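Local coordinates for protein galactokinase (Bifidobacterium longum subsp. infantis ATCC 15697 = JCM 1222 = DSM 20088, PDB 6TEQ) that probably phosphorylates galactose with ATP, as other galactokinases of the GHMP kinase family do, at residues Ala29-Val34 with Phe65-Pro70. Sequence-based numbering, arbitrary orientation.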
ATOM      1  N   ALA A  29     -32.556  -2.625  -2.622  1.00 21.93           N
ATOM      2  CA  ALA A  29     -32.504  -1.202  -2.167  1.00 21.79           C
ATOM      3  C   ALA A  29     -31.440  -0.406  -2.969  1.00 20.19           C
ATOM      4  O   ALA A  29     -30.423  -0.990  -3.416  1.00 21.60           O
ATOM      5  CB  ALA A  29     -32.224  -1.139  -0.657  1.00 19.61           C
ATOM      6  N   ALA A  30     -31.597   0.904  -3.055  1.00 19.69           N
ATOM      7  CA  ALA A  30     -30.552   1.857  -3.512  1.00 21.75           C
ATOM      8  C   ALA A  30     -29.532   2.024  -2.391  1.00 19.63           C
ATOM      9  O   ALA A  30     -29.908   2.066  -1.231  1.00 22.03           O
ATOM     10  CB  ALA A  30     -31.168   3.188  -3.824  1.00 28.00           C
ATOM     11  N   PRO A  31     -28.216   2.162  -2.666  1.00 18.27           N
ATOM     12  CA  PRO A  31     -27.271   2.443  -1.592  1.00 18.48           C
ATOM     13  C   PRO A  31     -27.418   3.912  -1.199  1.00 19.52           C
ATOM     14  O   PRO A  31     -27.995   4.723  -1.976  1.00 20.49           O
ATOM     15  CB  PRO A  31     -25.915   2.268  -2.256  1.00 19.17           C
ATOM     16  CG  PRO A  31     -26.175   2.558  -3.713  1.00 18.82           C
ATOM     17  CD  PRO A  31     -27.602   2.130  -3.989  1.00 16.39           C
ATOM     18  N   GLU A  32     -26.937   4.241  -0.009  1.00 17.94           N
ATOM     19  CA  GLU A  32     -26.929   5.656   0.467  1.00 15.58           C
ATOM     20  C   GLU A  32     -25.943   6.470  -0.365  1.00 15.83           C
ATOM     21  O   GLU A  32     -26.210   7.634  -0.622  1.00 18.39           O
ATOM     22  CB  GLU A  32     -26.577   5.720   1.949  1.00 17.02           C
ATOM     23  CG  GLU A  32     -26.578   7.161   2.426  1.00 20.10           C
ATOM     24  CD  GLU A  32     -26.628   7.372   3.916  1.00 20.86           C
ATOM     25  OE1 GLU A  32     -27.103   6.431   4.635  1.00 24.81           O
ATOM     26  OE2 GLU A  32     -26.150   8.473   4.341  1.00 25.90           O
ATOM     27  N   GLY A  33     -24.838   5.876  -0.833  1.00 17.11           N
ATOM     28  CA  GLY A  33     -23.912   6.548  -1.741  1.00 15.46           C
ATOM     29  C   GLY A  33     -22.847   5.541  -2.192  1.00 13.15           C
ATOM     30  O   GLY A  33     -22.936   4.338  -1.846  1.00 14.99           O
ATOM     31  N   VAL A  34     -21.812   6.046  -2.818  1.00 13.60           N
ATOM     32  CA  VAL A  34     -20.634   5.296  -3.251  1.00 14.59           C
ATOM     33  C   VAL A  34     -19.416   6.081  -2.797  1.00 13.23           C
ATOM     34  O   VAL A  34     -19.400   7.330  -3.022  1.00 13.78           O
ATOM     35  CB  VAL A  34     -20.648   5.058  -4.758  1.00 13.84           C
ATOM     36  CG1 VAL A  34     -19.423   4.328  -5.217  1.00 15.61           C
ATOM     37  CG2 VAL A  34     -21.891   4.291  -5.236  1.00 15.27           C
ATOM     38  N   PHE A  65     -14.343   0.769  -5.292  1.00 13.52           N
ATOM     39  CA  PHE A  65     -15.595   1.505  -5.138  1.00 11.67           C
ATOM     40  C   PHE A  65     -16.546   0.700  -4.287  1.00 12.67           C
ATOM     41  O   PHE A  65     -16.673  -0.525  -4.453  1.00 14.60           O
ATOM     42  CB  PHE A  65     -16.270   1.769  -6.484  1.00 13.04           C
ATOM     43  CG  PHE A  65     -15.479   2.737  -7.318  1.00 13.02           C
ATOM     44  CD1 PHE A  65     -14.408   2.297  -8.054  1.00 14.58           C
ATOM     45  CD2 PHE A  65     -15.915   4.036  -7.513  1.00 12.75           C
ATOM     46  CE1 PHE A  65     -13.667   3.201  -8.787  1.00 16.11           C
ATOM     47  CE2 PHE A  65     -15.152   4.951  -8.212  1.00 14.55           C
ATOM     48  CZ  PHE A  65     -14.051   4.512  -8.882  1.00 15.76           C
ATOM     49  N   ILE A  66     -17.046   1.355  -3.253  1.00 14.01           N
ATOM     50  CA  ILE A  66     -17.970   0.709  -2.297  1.00 11.71           C
ATOM     51  C   ILE A  66     -19.295   1.433  -2.400  1.00 14.75           C
ATOM     52  O   ILE A  66     -19.372   2.645  -2.101  1.00 13.11           O
ATOM     53  CB  ILE A  66     -17.496   0.700  -0.856  1.00 11.91           C
ATOM     54  CG1 ILE A  66     -18.379  -0.154   0.079  1.00 11.65           C
ATOM     55  CG2 ILE A  66     -17.200   2.091  -0.326  1.00 12.62           C
ATOM     56  CD1 ILE A  66     -17.960  -0.085   1.517  1.00 11.71           C
ATOM     57  N   ALA A  67     -20.323   0.688  -2.762  1.00 15.12           N
ATOM     58  CA  ALA A  67     -21.729   1.176  -2.612  1.00 15.31           C
ATOM     59  C   ALA A  67     -22.190   0.687  -1.229  1.00 14.79           C
ATOM     60  O   ALA A  67     -22.066  -0.513  -0.945  1.00 15.19           O
ATOM     61  CB  ALA A  67     -22.576   0.664  -3.746  1.00 15.66           C
ATOM     62  N   LEU A  68     -22.619   1.580  -0.353  1.00 15.31           N
ATOM     63  CA  LEU A  68     -22.976   1.194   1.024  1.00 12.44           C
ATOM     64  C   LEU A  68     -24.285   1.801   1.478  1.00 14.42           C
ATOM     65  O   LEU A  68     -24.619   2.940   1.068  1.00 17.35           O
ATOM     66  CB  LEU A  68     -21.812   1.604   1.936  1.00 13.60           C
ATOM     67  CG  LEU A  68     -21.946   1.215   3.428  1.00 15.34           C
ATOM     68  CD1 LEU A  68     -20.599   0.871   4.026  1.00 16.45           C
ATOM     69  CD2 LEU A  68     -22.628   2.321   4.221  1.00 18.95           C
ATOM     70  N   LYS A  69     -24.979   1.072   2.340  1.00 16.53           N
ATOM     71  CA  LYS A  69     -26.165   1.612   3.057  1.00 16.35           C
ATOM     72  C   LYS A  69     -26.078   1.109   4.477  1.00 15.90           C
ATOM     73  O   LYS A  69     -25.849  -0.073   4.697  1.00 18.03           O
ATOM     74  CB  LYS A  69     -27.483   1.192   2.401  1.00 18.03           C
ATOM     75  CG  LYS A  69     -28.697   1.820   3.029  1.00 21.22           C
ATOM     76  CD  LYS A  69     -29.944   1.463   2.270  1.00 22.51           C
ATOM     77  CE  LYS A  69     -31.148   2.156   2.859  1.00 25.01           C
ATOM     78  NZ  LYS A  69     -32.347   1.561   2.294  1.00 28.20           N
ATOM     79  N   PRO A  70     -26.273   1.988   5.472  1.00 15.62           N
ATOM     80  CA  PRO A  70     -26.230   1.524   6.862  1.00 18.36           C
ATOM     81  C   PRO A  70     -27.495   0.705   7.125  1.00 17.33           C
ATOM     82  O   PRO A  70     -28.480   0.897   6.458  1.00 18.22           O
ATOM     83  CB  PRO A  70     -26.229   2.822   7.661  1.00 18.83           C
ATOM     84  CG  PRO A  70     -26.954   3.815   6.756  1.00 15.84           C
ATOM     85  CD  PRO A  70     -26.568   3.428   5.322  1.00 16.88           C
TER
HETATM   86  O   HOH W   1     -32.053   3.218  -0.465  1.00 34.41           O
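Val-34 meets the ring of Phe-65 at its edge, CG1 lying near the ring plane 4.2 Å from CD2. The carboxylate of Glu-32 reaches the ring of Pro-70: OE1 sits 3.1 Å from Pro-70 CD and also close to CG. The two side chains cross at about a right angle. Glu-32 has CG anti to the backbone N (chi1 -180°) and an extended chain, which carries the carboxylate out to that proline. CB and CG of Pro-31 pack against the Ala-67 methyl, and its CB also touches Leu-68 O. Val-34 CG2 packs on the same Ala-67 methyl, 4.0 Å from CB.

The backbones form a classic beta bulge, in which Glu-32 and Gly-33 both face Leu-68. Leu-68 N donates to Gly-33 O at 3.2 Å, a fairly straight bond. Glu-32 N donates to Leu-68 O at 2.9 Å; this bond is more bent (132° at the hydrogen) and tilted from the carbonyl plane. Val-34 CA also makes a CA-H...O contact with Ile-66 O. Further out, the extended Lys-69 chain runs past Ala-30. One water links Lys-69 NZ to Ala-30 O.

The contact lies at the open end of the antiparallel hairpin of strands 33-42 and 54-70, away from its turn. Both segments fall within the galactose-binding signature, but none of their residues lines the sugar pocket. Helix 12-27 packs on Pro-31, Ala-67 and Lys-69 through Phe-23. Helix 141-156 meets Ile-66 and Leu-68 on the other face. Strand 413-417 pairs with Val-34, and strand 125-131 with Phe-65.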